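Local coordinates for sulfoquinovosidase (Escherichia coli, PDB 5AEE), which hydrolyses sulfoquinovosyl diacylglycerides and simpler alpha-sulfoquinovosides, releasing sulfoquinovose for breakdown as a source of carbon and sulfur, at residues 13-18 against 70-75; 102-107 against 223-228. The protein carries 1 engineered substitution. All blocks are in the same frame, centred on the assembly; numbering follows the deposited sequence.

Contact 1 of 2, residues 13-18 against 70-75; sequences FHQNND and AIVSQS. With CA (calcium ion), chain D.
Phe13 and Gln15 converge on Val72, and the methyl groups of Val72 take most of the apolar contact. Phe13 CE2 lies 3.8 Å from Val72 CG1, and Phe13 CZ lies 3.9 Å from Val72 CG2. The ring comes obliquely, its far corner over the fork of the valine. The two side chains approach from opposite directions. CG of Phe13 is anti to the backbone N (chi1 -175°), which sets CE2 and CZ against the Val72 methyls. The ring also stacks with Trp79. Gln15 turns its backbone carbonyl to a calcium ion and its side chain to Val72. The Gln15 amide lies over the same valine. Its NE2 is 3.8 Å from Val72 CG1, and its OE1 is 3.8 Å from Val72 CB. The contacts of this amide with the valine are therefore van der Waals in kind.

Strand 13-16 belongs to a small antiparallel sheet with 19-24 and 27-32, and pairs with 19-24 as a hairpin. Segment 70-75 ends a long strand of the galactose mutarotase-like domain of this family 31 hydrolase. That strand, 54-75, pairs with 78-84. The two sheets meet through side chains at Val72, and the hairpin turn reaches the backbone at Ala70.

The polar link is at that turn. Ala70 N donates to Asp18 OD1 at 3.0 Å, with an N-H...O angle of 160°. The donor N lies above the carboxylate plane, 44° out of it. The other oxygen, OD2, forms a salt bridge with Lys34, so both carboxylate oxygens have partners.

Metal binding uses the outer side of strand 13-16. Gln15 O binds the calcium ion at 2.4 Å, and Asn16 OD1 binds it at 2.3 Å. A water molecule is a third ligand.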
loop_
_atom_site.group_PDB
_atom_site.type_symbol
_atom_site.label_atom_id
_atom_site.label_comp_id
_atom_site.label_asym_id
_atom_site.label_seq_id
_atom_site.Cartn_x
_atom_site.Cartn_y
_atom_site.Cartn_z
ATOM N N PHE A 13 -28.304 -22.804 -2.918
ATOM C CA PHE A 13 -28.951 -22.002 -3.905
ATOM C C PHE A 13 -30.445 -22.298 -3.867
ATOM O O PHE A 13 -30.823 -23.445 -3.993
ATOM C CB PHE A 13 -28.393 -22.314 -5.251
ATOM C CG PHE A 13 -28.937 -21.438 -6.309
ATOM C CD1 PHE A 13 -28.429 -20.145 -6.467
ATOM C CD2 PHE A 13 -30.011 -21.866 -7.101
ATOM C CE1 PHE A 13 -28.921 -19.317 -7.454
ATOM C CE2 PHE A 13 -30.515 -21.047 -8.075
ATOM C CZ PHE A 13 -29.978 -19.763 -8.257
ATOM N N HIS A 14 -31.266 -21.271 -3.685
ATOM C CA HIS A 14 -32.737 -21.436 -3.564
ATOM C C HIS A 14 -33.360 -20.524 -4.553
ATOM O O HIS A 14 -32.946 -19.376 -4.642
ATOM C CB HIS A 14 -33.260 -21.021 -2.175
ATOM C CG HIS A 14 -32.654 -21.806 -1.052
ATOM N ND1 HIS A 14 -32.431 -21.270 0.205
ATOM C CD2 HIS A 14 -32.199 -23.083 -1.008
ATOM C CE1 HIS A 14 -31.863 -22.186 0.973
ATOM N NE2 HIS A 14 -31.699 -23.289 0.258
ATOM N N GLN A 15 -34.406 -20.982 -5.237
ATOM C CA GLN A 15 -34.995 -20.186 -6.304
ATOM C C GLN A 15 -36.497 -20.304 -6.376
ATOM O O GLN A 15 -37.063 -21.328 -6.009
ATOM C CB GLN A 15 -34.432 -20.628 -7.620
ATOM C CG GLN A 15 -34.727 -22.101 -7.918
ATOM C CD GLN A 15 -34.446 -22.424 -9.347
ATOM O OE1 GLN A 15 -34.990 -21.780 -10.257
ATOM N NE2 GLN A 15 -33.574 -23.391 -9.567
ATOM N N ASN A 16 -37.118 -19.233 -6.824
ATOM C CA ASN A 16 -38.449 -19.245 -7.390
ATOM C C ASN A 16 -38.291 -18.623 -8.777
ATOM O O ASN A 16 -37.187 -18.343 -9.188
ATOM C CB ASN A 16 -39.415 -18.438 -6.528
ATOM C CG ASN A 16 -39.733 -19.132 -5.180
ATOM O OD1 ASN A 16 -39.716 -20.366 -5.065
ATOM N ND2 ASN A 16 -40.058 -18.350 -4.189
ATOM N N ASN A 17 -39.398 -18.420 -9.479
ATOM C CA ASN A 17 -39.403 -18.089 -10.901
ATOM C C ASN A 17 -38.363 -17.043 -11.351
ATOM O O ASN A 17 -37.444 -17.388 -12.116
ATOM C CB ASN A 17 -40.831 -17.701 -11.333
ATOM C CG ASN A 17 -40.848 -16.974 -12.651
ATOM O OD1 ASN A 17 -40.305 -17.451 -13.653
ATOM N ND2 ASN A 17 -41.437 -15.795 -12.654
ATOM N N ASP A 18 -38.495 -15.798 -10.925
ATOM C CA ASP A 18 -37.452 -14.793 -11.255
ATOM C C ASP A 18 -36.860 -14.310 -9.910
ATOM O O ASP A 18 -36.667 -13.117 -9.710
ATOM C CB ASP A 18 -38.001 -13.588 -12.085
ATOM C CG ASP A 18 -38.278 -13.916 -13.594
ATOM O OD1 ASP A 18 -37.428 -14.512 -14.293
ATOM O OD2 ASP A 18 -39.352 -13.507 -14.114
ATOM N N ALA A 70 -34.601 -13.588 -14.490
ATOM C CA ALA A 70 -33.535 -14.532 -14.227
ATOM C C ALA A 70 -34.073 -15.923 -14.538
ATOM O O ALA A 70 -35.105 -16.311 -13.991
ATOM C CB ALA A 70 -33.145 -14.460 -12.778
ATOM N N ILE A 71 -33.379 -16.634 -15.419
ATOM C CA ILE A 71 -33.666 -18.026 -15.730
ATOM C C ILE A 71 -32.423 -18.767 -15.297
ATOM O O ILE A 71 -31.314 -18.423 -15.715
ATOM C CB ILE A 71 -33.917 -18.220 -17.225
ATOM C CG1 ILE A 71 -35.244 -17.566 -17.580
ATOM C CG2 ILE A 71 -33.895 -19.695 -17.612
ATOM C CD1 ILE A 71 -35.417 -17.316 -19.074
ATOM N N VAL A 72 -32.633 -19.754 -14.440
ATOM C CA VAL A 72 -31.586 -20.555 -13.845
ATOM C C VAL A 72 -31.493 -21.891 -14.573
ATOM O O VAL A 72 -32.509 -22.517 -14.860
ATOM C CB VAL A 72 -31.919 -20.869 -12.378
ATOM C CG1 VAL A 72 -30.855 -21.795 -11.767
ATOM C CG2 VAL A 72 -32.080 -19.588 -11.593
ATOM N N SER A 73 -30.284 -22.345 -14.864
ATOM C CA SER A 73 -30.129 -23.716 -15.278
ATOM C C SER A 73 -28.976 -24.262 -14.455
ATOM O O SER A 73 -28.096 -23.505 -14.050
ATOM C CB SER A 73 -29.924 -23.807 -16.785
ATOM O OG SER A 73 -28.721 -23.205 -17.187
ATOM N N GLN A 74 -29.001 -25.559 -14.175
ATOM C CA GLN A 74 -28.127 -26.145 -13.187
ATOM C C GLN A 74 -27.267 -27.216 -13.791
ATOM O O GLN A 74 -27.792 -28.112 -14.430
ATOM C CB GLN A 74 -28.955 -26.746 -12.072
ATOM C CG GLN A 74 -28.103 -27.320 -10.956
ATOM C CD GLN A 74 -28.846 -27.473 -9.649
ATOM O OE1 GLN A 74 -29.905 -26.871 -9.439
ATOM N NE2 GLN A 74 -28.283 -28.270 -8.746
ATOM N N SER A 75 -25.948 -27.108 -13.592
ATOM C CA SER A 75 -25.009 -28.224 -13.781
ATOM C C SER A 75 -24.767 -28.951 -12.458
ATOM O O SER A 75 -24.999 -28.390 -11.375
ATOM C CB SER A 75 -23.651 -27.741 -14.298
ATOM O OG SER A 75 -23.773 -27.001 -15.485
HETATM CA CA CA D . -39.049 -22.546 -5.331
HETATM O O HOH W 1 -38.579 -22.208 -3.062
#

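Contact 2 of 2, residues 102-107 against 223-228; sequences RLLLEL and TLRFEC
Arg102 meets Glu227 at the start of the pairing. Its chain is extended from CG to NE, and NE forms a salt bridge to Glu227 OE1 at 3.2 Å. The bond is bent (143°), and the guanidinium and carboxylate planes are nearly perpendicular (88°). NE approaches OE1 from above the carboxylate plane. A water bridges Arg102 NH2 to the same oxygen, which also bonds to Tyr194. Arg102 NH1 pairs with Asp98. With an alanine here, Glu227 would probably lose its direct charged mate across the strands.

Leu103 and Phe226 form an antiparallel hydrogen-bonded pair. Leu103 N donates to Phe226 O at 2.9 Å, and Phe226 N returns a bond to Leu103 O at 2.8 Å. The side chains lie side by side, with Leu103 CD2 3.6 Å from Phe226 CD1. Leu104 faces the other way, in a non-hydrogen-bonded pair with Arg225. Its CG is anti to the backbone N (chi1 177°), and CD1 sits over the centre of one guanidinium face of Arg225. That guanidinium forms salt bridges with Asp198 and Asp98. The same methyl touches Thr223 CG2 at 3.5 Å.

Leu105 pairs with Leu224 through two nearly straight bonds. Leu105 N donates to Leu224 O at 2.8 Å. Leu224 N donates to Leu105 O at 2.9 Å. Leu105 CD1 reaches Phe226 CE1 at 3.6 Å, so the two leucines meet neighbouring ring carbons, both obliquely. Glu106 runs beside Thr223.

This is an antiparallel beta ladder within the beta-sandwich domain. Strand 90-97 borders 103-109, and 193-197 borders 221-228. Leu242 of helix 232-243 packs on Arg102 and Arg225. Ile29 of strand 27-32 packs on Leu103 and Phe226.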
loop_
_atom_site.group_PDB
_atom_site.type_symbol
_atom_site.label_atom_id
_atom_site.label_comp_id
_atom_site.label_asym_id
_atom_site.label_seq_id
_atom_site.Cartn_x
_atom_site.Cartn_y
_atom_site.Cartn_z
ATOM N N ARG A 102 -13.305 -22.159 -3.557
ATOM C CA ARG A 102 -13.794 -20.794 -3.276
ATOM C C ARG A 102 -15.072 -20.566 -4.066
ATOM O O ARG A 102 -15.218 -21.115 -5.130
ATOM C CB ARG A 102 -12.784 -19.778 -3.699
ATOM C CG ARG A 102 -11.437 -20.008 -3.072
ATOM C CD ARG A 102 -10.576 -18.827 -3.440
ATOM N NE ARG A 102 -9.220 -19.124 -3.024
ATOM C CZ ARG A 102 -8.279 -19.695 -3.762
ATOM N NH1 ARG A 102 -8.497 -20.082 -5.016
ATOM N NH2 ARG A 102 -7.094 -19.908 -3.219
ATOM N N LEU A 103 -15.977 -19.752 -3.547
ATOM C CA LEU A 103 -17.165 -19.398 -4.318
ATOM C C LEU A 103 -16.689 -18.518 -5.491
ATOM O O LEU A 103 -15.940 -17.549 -5.287
ATOM C CB LEU A 103 -18.148 -18.651 -3.471
ATOM C CG LEU A 103 -19.341 -18.026 -4.208
ATOM C CD1 LEU A 103 -20.218 -19.121 -4.765
ATOM C CD2 LEU A 103 -20.085 -17.181 -3.197
ATOM N N LEU A 104 -17.105 -18.880 -6.689
ATOM C CA LEU A 104 -16.704 -18.223 -7.940
ATOM C C LEU A 104 -17.941 -17.729 -8.659
ATOM O O LEU A 104 -18.862 -18.534 -8.975
ATOM C CB LEU A 104 -15.962 -19.210 -8.825
ATOM C CG LEU A 104 -15.526 -18.672 -10.217
ATOM C CD1 LEU A 104 -14.593 -17.481 -10.034
ATOM C CD2 LEU A 104 -14.883 -19.799 -11.010
ATOM N N LEU A 105 -17.980 -16.418 -8.908
ATOM C CA LEU A 105 -19.018 -15.832 -9.675
ATOM C C LEU A 105 -18.357 -15.322 -10.940
ATOM O O LEU A 105 -17.410 -14.529 -10.881
ATOM C CB LEU A 105 -19.694 -14.671 -8.895
ATOM C CG LEU A 105 -20.166 -14.982 -7.474
ATOM C CD1 LEU A 105 -20.911 -13.770 -6.915
ATOM C CD2 LEU A 105 -21.033 -16.253 -7.489
ATOM N N GLU A 106 -18.872 -15.743 -12.087
ATOM C CA GLU A 106 -18.416 -15.222 -13.360
ATOM C C GLU A 106 -19.564 -14.538 -14.023
ATOM O O GLU A 106 -20.563 -15.172 -14.317
ATOM C CB GLU A 106 -17.926 -16.335 -14.225
ATOM C CG GLU A 106 -16.625 -16.894 -13.674
ATOM C CD GLU A 106 -16.319 -18.287 -14.185
ATOM O OE1 GLU A 106 -17.236 -19.109 -14.347
ATOM O OE2 GLU A 106 -15.141 -18.541 -14.417
ATOM N N LEU A 107 -19.400 -13.242 -14.276
ATOM C CA LEU A 107 -20.379 -12.454 -14.971
ATOM C C LEU A 107 -19.895 -12.082 -16.356
ATOM O O LEU A 107 -18.758 -11.682 -16.529
ATOM C CB LEU A 107 -20.611 -11.178 -14.221
ATOM C CG LEU A 107 -21.905 -11.145 -13.467
ATOM C CD1 LEU A 107 -21.795 -10.016 -12.432
ATOM C CD2 LEU A 107 -23.069 -10.965 -14.443
ATOM N N THR A 223 -15.188 -11.289 -12.709
ATOM C CA THR A 223 -15.012 -12.476 -11.939
ATOM C C THR A 223 -14.794 -12.116 -10.498
ATOM O O THR A 223 -13.926 -11.282 -10.185
ATOM C CB THR A 223 -13.828 -13.256 -12.495
ATOM O OG1 THR A 223 -14.139 -13.565 -13.854
ATOM C CG2 THR A 223 -13.616 -14.528 -11.666
ATOM N N LEU A 224 -15.529 -12.768 -9.615
ATOM C CA LEU A 224 -15.369 -12.599 -8.166
ATOM C C LEU A 224 -15.235 -13.942 -7.487
ATOM O O LEU A 224 -15.953 -14.888 -7.817
ATOM C CB LEU A 224 -16.576 -11.901 -7.530
ATOM C CG LEU A 224 -17.170 -10.656 -8.161
ATOM C CD1 LEU A 224 -17.992 -10.942 -9.421
ATOM C CD2 LEU A 224 -18.010 -9.984 -7.101
ATOM N N ARG A 225 -14.385 -13.987 -6.477
ATOM C CA ARG A 225 -14.157 -15.155 -5.648
ATOM C C ARG A 225 -14.419 -14.799 -4.218
ATOM O O ARG A 225 -14.086 -13.696 -3.794
ATOM C CB ARG A 225 -12.693 -15.578 -5.706
ATOM C CG ARG A 225 -12.252 -15.990 -7.061
ATOM C CD ARG A 225 -10.825 -16.484 -7.016
ATOM N NE ARG A 225 -10.685 -17.544 -8.007
ATOM C CZ ARG A 225 -10.593 -17.354 -9.319
ATOM N NH1 ARG A 225 -10.592 -16.135 -9.841
ATOM N NH2 ARG A 225 -10.492 -18.405 -10.129
ATOM N N PHE A 226 -14.916 -15.759 -3.439
ATOM C CA PHE A 226 -15.094 -15.570 -2.003
ATOM C C PHE A 226 -14.600 -16.780 -1.246
ATOM O O PHE A 226 -14.681 -17.915 -1.723
ATOM C CB PHE A 226 -16.543 -15.416 -1.619
ATOM C CG PHE A 226 -17.274 -14.374 -2.349
ATOM C CD1 PHE A 226 -17.661 -14.560 -3.681
ATOM C CD2 PHE A 226 -17.696 -13.220 -1.667
ATOM C CE1 PHE A 226 -18.411 -13.577 -4.324
ATOM C CE2 PHE A 226 -18.453 -12.268 -2.303
ATOM C CZ PHE A 226 -18.794 -12.438 -3.640
ATOM N N GLU A 227 -14.126 -16.537 -0.050
ATOM C CA GLU A 227 -13.791 -17.576 0.846
ATOM C C GLU A 227 -14.152 -17.132 2.261
ATOM O O GLU A 227 -14.113 -15.929 2.580
ATOM C CB GLU A 227 -12.293 -17.855 0.692
ATOM C CG GLU A 227 -12.022 -19.279 0.630
ATOM C CD GLU A 227 -10.577 -19.657 0.518
ATOM O OE1 GLU A 227 -9.710 -18.872 0.089
ATOM O OE2 GLU A 227 -10.357 -20.829 0.858
ATOM N N CYS A 228 -14.574 -18.096 3.083
ATOM C CA CYS A 228 -14.922 -17.881 4.483
ATOM C C CYS A 228 -13.884 -18.520 5.381
ATOM O O CYS A 228 -13.010 -19.257 4.918
ATOM C CB CYS A 228 -16.258 -18.464 4.778
ATOM S SG CYS A 228 -17.604 -17.715 3.846
HETATM O O HOH W 2 -7.282 -19.440 -0.366
HETATM O O HOH W 3 -16.598 -13.380 -16.309
#

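In the fold
Both contacts lie in the N-terminal beta-rich part of the chain, with centres about 18 Å apart and nearest atoms about 8 Å apart. Contact 1 is at the periphery and only partly buried. Contact 2 is buried and nearer the centre of the chain. Contact 1 joins strands of different sheets, chiefly through side chains, with one backbone-to-carboxylate bond and a calcium ion beside it. Contact 2 joins neighbouring strands by regular backbone bonds, with a leucine and phenylalanine face and a face of mixed polar, charged and apolar side chains. The small sheet 13-16, 19-24 and 27-32 touches both: its first strand meets 70-75, and its last packs on Leu103 and Phe226.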